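Long-range contacts in DBF2 kinase activator protein MOB1 (Saccharomyces cerevisiae, PDB 2HJN), which binds the protein kinase DBF2 and activates it, allowing its phosphorylation by CDC15 in late anaphase as part of the mitotic exit network: residues A[66-71]-A[212-217]; A[23-28]-A[97-102]. All coordinates share one frame; numbering follows the deposited sequence.

Interaction 1 (A[66-71]-A[212-217]); sequences AVKLPR and AQEFEL
Val67 lays its CG1 methyl against the aliphatic part of Glu214, coming within 3.4 Å of CB and also touching CG; valine gives a compact methyl for these methylenes. With CG1 anti to the backbone N (chi1 175°), this one branch meets the last helical residue of 198-214, and Val67 also packs on His207 and Leu210 of the same helix. Beyond CG the Glu214 chain bends (chi2 62°), carrying its carboxylate past the CG methylene of Lys68. The opposite charges do not pair, since Lys68 NZ stays 6.1 Å from Glu214 OE1. Instead the exposed carboxylate takes a water, which donates to Glu214 OE2 at 2.8 Å and accepts from Leu69 N at 3.1 Å.

Just past the helix, Phe215 offers its ring edge, whose C-H groups are weakly positive: CE2 lies 3.4 Å from Val67 O, near the ring plane, and CZ meets Leu69 CB at 4.3 Å. Val67 O accepts a hydrogen bond from Trp78 NE1. After Phe215 a Schellman motif, with Glu216 at C-prime, ends the helix (Leu217 N to Ala212 O, Glu216 N to Gln213 O). Without a direct hydrogen bond between the segments, the contact is mostly apolar and water-mediated.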
loop_
_atom_site.group_PDB
_atom_site.type_symbol
_atom_site.label_atom_id
_atom_site.label_comp_id
_atom_site.label_asym_id
_atom_site.label_seq_id
_atom_site.Cartn_x
_atom_site.Cartn_y
_atom_site.Cartn_z
ATOM N N ALA A 66 -18.478 5.643 8.005
ATOM C CA ALA A 66 -19.316 6.700 7.390
ATOM C C ALA A 66 -20.180 6.215 6.214
ATOM O O ALA A 66 -19.676 6.178 5.076
ATOM C CB ALA A 66 -18.442 7.871 6.927
ATOM N N VAL A 67 -21.454 5.864 6.471
ATOM C CA VAL A 67 -22.344 5.318 5.409
ATOM C C VAL A 67 -23.659 6.115 5.110
ATOM O O VAL A 67 -23.957 6.508 3.943
ATOM C CB VAL A 67 -22.609 3.783 5.628
ATOM C CG1 VAL A 67 -23.554 3.264 4.669
ATOM C CG2 VAL A 67 -21.334 2.977 5.455
ATOM N N LYS A 68 -24.449 6.364 6.159
ATOM C CA LYS A 68 -25.673 7.185 6.029
ATOM C C LYS A 68 -25.410 8.594 5.456
ATOM O O LYS A 68 -24.430 9.261 5.788
ATOM C CB LYS A 68 -26.350 7.337 7.399
ATOM C CG LYS A 68 -27.257 6.204 7.759
ATOM C CD LYS A 68 -27.731 6.362 9.199
ATOM C CE LYS A 68 -28.916 5.441 9.504
ATOM N NZ LYS A 68 -28.978 5.107 10.971
ATOM N N LEU A 69 -26.306 9.038 4.600
ATOM C CA LEU A 69 -26.291 10.411 4.109
ATOM C C LEU A 69 -26.541 11.389 5.264
ATOM O O LEU A 69 -27.605 11.323 5.890
ATOM C CB LEU A 69 -27.384 10.554 3.015
ATOM C CG LEU A 69 -27.536 11.910 2.325
ATOM C CD1 LEU A 69 -26.198 12.274 1.640
ATOM C CD2 LEU A 69 -28.685 11.806 1.314
ATOM N N PRO A 70 -25.585 12.303 5.553
ATOM C CA PRO A 70 -25.833 13.303 6.615
ATOM C C PRO A 70 -26.929 14.287 6.243
ATOM O O PRO A 70 -27.091 14.628 5.065
ATOM C CB PRO A 70 -24.487 14.041 6.737
ATOM C CG PRO A 70 -23.469 13.146 6.013
ATOM C CD PRO A 70 -24.251 12.470 4.948
ATOM N N ARG A 71 -27.674 14.746 7.246
ATOM C CA ARG A 71 -28.861 15.566 7.032
ATOM C C ARG A 71 -28.463 16.868 6.357
ATOM O O ARG A 71 -27.420 17.438 6.687
ATOM C CB ARG A 71 -29.513 15.871 8.388
ATOM C CG ARG A 71 -31.024 15.738 8.392
ATOM C CD ARG A 71 -31.549 15.730 9.836
ATOM N NE ARG A 71 -32.926 15.268 9.912
ATOM C CZ ARG A 71 -33.350 14.021 9.754
ATOM N NH1 ARG A 71 -32.510 13.039 9.450
ATOM N NH2 ARG A 71 -34.638 13.754 9.859
ATOM N N ALA A 212 -22.808 0.208 -0.415
ATOM C CA ALA A 212 -23.686 -0.326 -1.432
ATOM C C ALA A 212 -25.050 -0.807 -0.909
ATOM O O ALA A 212 -26.063 -0.642 -1.595
ATOM C CB ALA A 212 -22.994 -1.442 -2.185
ATOM N N GLN A 213 -25.081 -1.428 0.268
ATOM C CA GLN A 213 -26.345 -1.888 0.884
ATOM C C GLN A 213 -27.270 -0.677 1.262
ATOM O O GLN A 213 -28.440 -0.650 0.892
ATOM C CB GLN A 213 -26.026 -2.791 2.089
ATOM C CG GLN A 213 -27.233 -3.328 2.890
ATOM C CD GLN A 213 -26.834 -3.887 4.260
ATOM O OE1 GLN A 213 -27.075 -5.058 4.541
ATOM N NE2 GLN A 213 -26.223 -3.051 5.114
ATOM N N GLU A 214 -26.721 0.312 1.966
ATOM C CA GLU A 214 -27.442 1.516 2.399
ATOM C C GLU A 214 -28.216 2.217 1.271
ATOM O O GLU A 214 -29.276 2.819 1.519
ATOM C CB GLU A 214 -26.473 2.514 3.028
ATOM C CG GLU A 214 -27.109 3.858 3.459
ATOM C CD GLU A 214 -28.189 3.710 4.552
ATOM O OE1 GLU A 214 -28.035 2.840 5.422
ATOM O OE2 GLU A 214 -29.171 4.485 4.546
ATOM N N PHE A 215 -27.673 2.150 0.054
ATOM C CA PHE A 215 -28.264 2.835 -1.094
ATOM C C PHE A 215 -28.785 1.913 -2.179
ATOM O O PHE A 215 -29.148 2.376 -3.263
ATOM C CB PHE A 215 -27.254 3.845 -1.662
ATOM C CG PHE A 215 -26.872 4.891 -0.681
ATOM C CD1 PHE A 215 -27.713 5.982 -0.444
ATOM C CD2 PHE A 215 -25.695 4.767 0.061
ATOM C CE1 PHE A 215 -27.355 6.942 0.461
ATOM C CE2 PHE A 215 -25.349 5.726 0.986
ATOM C CZ PHE A 215 -26.185 6.825 1.192
ATOM N N GLU A 216 -28.817 0.615 -1.882
ATOM C CA GLU A 216 -29.168 -0.458 -2.830
ATOM C C GLU A 216 -28.446 -0.454 -4.187
ATOM O O GLU A 216 -29.025 -0.797 -5.209
ATOM C CB GLU A 216 -30.700 -0.741 -2.981
ATOM C CG GLU A 216 -31.711 0.062 -2.207
ATOM C CD GLU A 216 -33.169 -0.203 -2.708
ATOM O OE1 GLU A 216 -33.742 -1.281 -2.398
ATOM O OE2 GLU A 216 -33.724 0.665 -3.435
ATOM N N LEU A 217 -27.161 -0.106 -4.176
ATOM C CA LEU A 217 -26.354 -0.032 -5.382
ATOM C C LEU A 217 -25.954 -1.436 -5.885
ATOM O O LEU A 217 -25.862 -1.686 -7.094
ATOM C CB LEU A 217 -25.111 0.856 -5.119
ATOM C CG LEU A 217 -25.419 2.245 -4.509
ATOM C CD1 LEU A 217 -24.190 2.982 -3.973
ATOM C CD2 LEU A 217 -26.179 3.112 -5.454
HETATM O O HOH W 1 -28.775 7.202 4.105
#

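Interaction 2 (A[23-28]-A[97-102]). With ZN (zinc ion), chain B.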
loop_
_atom_site.group_PDB
_atom_site.type_symbol
_atom_site.label_atom_id
_atom_site.label_comp_id
_atom_site.label_asym_id
_atom_site.label_seq_id
_atom_site.Cartn_x
_atom_site.Cartn_y
_atom_site.Cartn_z
ATOM N N ASP A 23 6.793 -5.308 -17.423
ATOM C CA ASP A 23 6.289 -4.147 -18.167
ATOM C C ASP A 23 4.750 -4.078 -18.169
ATOM O O ASP A 23 4.158 -3.005 -18.331
ATOM C CB ASP A 23 6.823 -4.174 -19.618
ATOM C CG ASP A 23 8.353 -4.474 -19.714
ATOM O OD1 ASP A 23 9.096 -4.437 -18.698
ATOM O OD2 ASP A 23 8.823 -4.741 -20.841
ATOM N N PHE A 24 4.130 -5.238 -17.952
ATOM C CA PHE A 24 2.694 -5.423 -18.154
ATOM C C PHE A 24 1.897 -5.734 -16.879
ATOM O O PHE A 24 0.795 -6.268 -17.000
ATOM C CB PHE A 24 2.443 -6.485 -19.257
ATOM C CG PHE A 24 3.242 -6.230 -20.527
ATOM C CD1 PHE A 24 2.902 -5.169 -21.380
ATOM C CD2 PHE A 24 4.351 -7.021 -20.834
ATOM C CE1 PHE A 24 3.670 -4.886 -22.533
ATOM C CE2 PHE A 24 5.121 -6.773 -21.986
ATOM C CZ PHE A 24 4.782 -5.707 -22.832
ATOM N N ASN A 25 2.436 -5.369 -15.699
ATOM C CA ASN A 25 1.700 -5.314 -14.429
ATOM C C ASN A 25 0.862 -4.032 -14.300
ATOM O O ASN A 25 1.152 -3.030 -14.925
ATOM C CB ASN A 25 2.663 -5.380 -13.215
ATOM C CG ASN A 25 3.599 -6.557 -13.264
ATOM O OD1 ASN A 25 3.372 -7.543 -13.987
ATOM N ND2 ASN A 25 4.695 -6.449 -12.512
ATOM N N TYR A 26 -0.138 -4.049 -13.424
ATOM C CA TYR A 26 -0.955 -2.870 -13.140
ATOM C C TYR A 26 -0.058 -1.685 -12.686
ATOM O O TYR A 26 0.824 -1.874 -11.842
ATOM C CB TYR A 26 -1.993 -3.208 -12.053
ATOM C CG TYR A 26 -2.788 -1.986 -11.599
ATOM C CD1 TYR A 26 -3.635 -1.316 -12.490
ATOM C CD2 TYR A 26 -2.651 -1.462 -10.308
ATOM C CE1 TYR A 26 -4.343 -0.146 -12.106
ATOM C CE2 TYR A 26 -3.387 -0.285 -9.916
ATOM C CZ TYR A 26 -4.206 0.352 -10.823
ATOM O OH TYR A 26 -4.940 1.475 -10.487
ATOM N N THR A 27 -0.246 -0.522 -13.344
ATOM C CA THR A 27 0.339 0.777 -12.922
ATOM C C THR A 27 -0.621 1.616 -12.040
ATOM O O THR A 27 -1.681 2.047 -12.481
ATOM C CB THR A 27 0.834 1.627 -14.153
ATOM O OG1 THR A 27 1.694 0.823 -14.970
ATOM C CG2 THR A 27 1.642 2.868 -13.683
ATOM N N PRO A 28 -0.264 1.837 -10.749
ATOM C CA PRO A 28 -1.194 2.638 -9.954
ATOM C C PRO A 28 -1.280 4.106 -10.398
ATOM O O PRO A 28 -0.356 4.624 -11.002
ATOM C CB PRO A 28 -0.660 2.465 -8.501
ATOM C CG PRO A 28 0.239 1.167 -8.565
ATOM C CD PRO A 28 0.877 1.352 -9.950
ATOM N N ILE A 97 0.417 -5.207 -4.198
ATOM C CA ILE A 97 0.727 -6.568 -4.651
ATOM C C ILE A 97 0.984 -6.688 -6.162
ATOM O O ILE A 97 1.092 -7.809 -6.688
ATOM C CB ILE A 97 -0.319 -7.612 -4.144
ATOM C CG1 ILE A 97 -1.768 -7.174 -4.443
ATOM C CG2 ILE A 97 -0.147 -7.803 -2.662
ATOM C CD1 ILE A 97 -2.294 -7.575 -5.795
ATOM N N THR A 98 1.078 -5.540 -6.836
ATOM C CA THR A 98 1.066 -5.523 -8.312
ATOM C C THR A 98 2.172 -6.372 -8.991
ATOM O O THR A 98 1.967 -6.944 -10.114
ATOM C CB THR A 98 1.146 -4.072 -8.858
ATOM O OG1 THR A 98 0.998 -4.117 -10.272
ATOM C CG2 THR A 98 2.527 -3.406 -8.538
ATOM N N GLU A 99 3.327 -6.456 -8.338
ATOM C CA GLU A 99 4.422 -7.274 -8.886
ATOM C C GLU A 99 4.137 -8.773 -8.848
ATOM O O GLU A 99 4.858 -9.526 -9.474
ATOM C CB GLU A 99 5.778 -6.993 -8.207
ATOM C CG GLU A 99 6.377 -5.621 -8.454
ATOM C CD GLU A 99 7.748 -5.458 -7.745
ATOM O OE1 GLU A 99 8.708 -6.161 -8.091
ATOM O OE2 GLU A 99 7.849 -4.657 -6.819
ATOM N N PHE A 100 3.112 -9.207 -8.107
ATOM C CA PHE A 100 2.712 -10.639 -8.011
ATOM C C PHE A 100 1.580 -11.029 -8.978
ATOM O O PHE A 100 1.178 -12.184 -9.037
ATOM C CB PHE A 100 2.275 -10.958 -6.578
ATOM C CG PHE A 100 3.295 -10.547 -5.522
ATOM C CD1 PHE A 100 3.004 -9.533 -4.611
ATOM C CD2 PHE A 100 4.550 -11.130 -5.489
ATOM C CE1 PHE A 100 3.940 -9.128 -3.653
ATOM C CE2 PHE A 100 5.501 -10.732 -4.530
ATOM C CZ PHE A 100 5.186 -9.727 -3.607
ATOM N N CYS A 101 1.081 -10.055 -9.735
ATOM C CA CYS A 101 0.010 -10.278 -10.725
ATOM C C CYS A 101 0.486 -9.835 -12.119
ATOM O O CYS A 101 0.472 -8.660 -12.473
ATOM C CB CYS A 101 -1.265 -9.565 -10.296
ATOM S SG CYS A 101 -2.678 -9.835 -11.360
ATOM N N SER A 102 0.938 -10.814 -12.896
ATOM C CA SER A 102 1.413 -10.609 -14.275
ATOM C C SER A 102 0.599 -11.463 -15.271
ATOM O O SER A 102 -0.175 -12.313 -14.875
ATOM C CB SER A 102 2.906 -11.002 -14.405
ATOM O OG SER A 102 3.052 -12.417 -14.359
HETATM ZN ZN ZN B . -3.558 -11.808 -10.371
HETATM O O HOH W 2 6.084 -9.366 -12.181
HETATM O O HOH W 3 -0.380 -6.335 -11.735
#
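Thr98 has OG1 anti to its own nitrogen (chi1 -174°), which aims the hydroxyl at loop 23-28, while CG of Asn25 is anti to its carbonyl carbon (chi1 -53°), which sets the amide against residues 98-102. Thr98 OG1 donates to Tyr26 O at 2.7 Å, meeting a lone pair in the carbonyl plane with a C=O...O angle of 124°. Threonine suits this place because one hydroxyl is donor and acceptor at once: Thr98 OG1 gives its proton to Tyr26 O and takes one from a water oxygen at 3.0 Å. That water takes the N-H of Tyr26 and donates to Cys101 O at 2.6 Å, so both backbone polar groups of Tyr26 are tied to the turn.

Asn25 packs its CB on Thr98 O (3.5 Å). Its OD1 rests against Ser102 CB and lies 3.5 Å from Cys101 O, two acceptors that cannot bond. Asparagine suits the place through ND2, which sits by Glu99 CA and donates at 3.2 Å to a second water, itself bound to Glu99 O. The Tyr26 ring leads away to helix 132-147, where it packs on Val136 and Met140, and its hydroxyl bonds to Asn91 and Arg141. Glu99 turns outward, its OE2 accepting from the backbone N of His30 of the second subunit.

Backbone bonds from Phe100 N to Ile97 O and from Cys101 N to Thr98 O coil the 3-10 turn. Just after it Cys101 SG binds zinc at 2.4 Å, the thiolate being a natural ligand for this metal; Cys106, His183 and His188 complete the set. The N-terminal loop therefore lies against the backbone of the segment that supplies one ligand of the Cys2His2 zinc site, a characteristic feature of the MOB1/phocein fold.

How the interactions relate
The two contacts lie on opposite sides of the chain's centre, with their own centres 33 Å apart and nearest atoms about 20 Å apart. Helix 75-97 connects them: segment 66-71 precedes it and 97-102 starts at its last residue, while its Trp78 and Asn91 bond to interactions 1 and 2 respectively. Along the chain the order is 23-28, 66-71, 97-102, 212-217, so the segments of the two contacts alternate. Interaction 1 joins a loop to the end of helix 198-214, away from the zinc; interaction 2 borders the metal site and the second subunit. Both join loop segments to the helical body, on opposite sides of its centre.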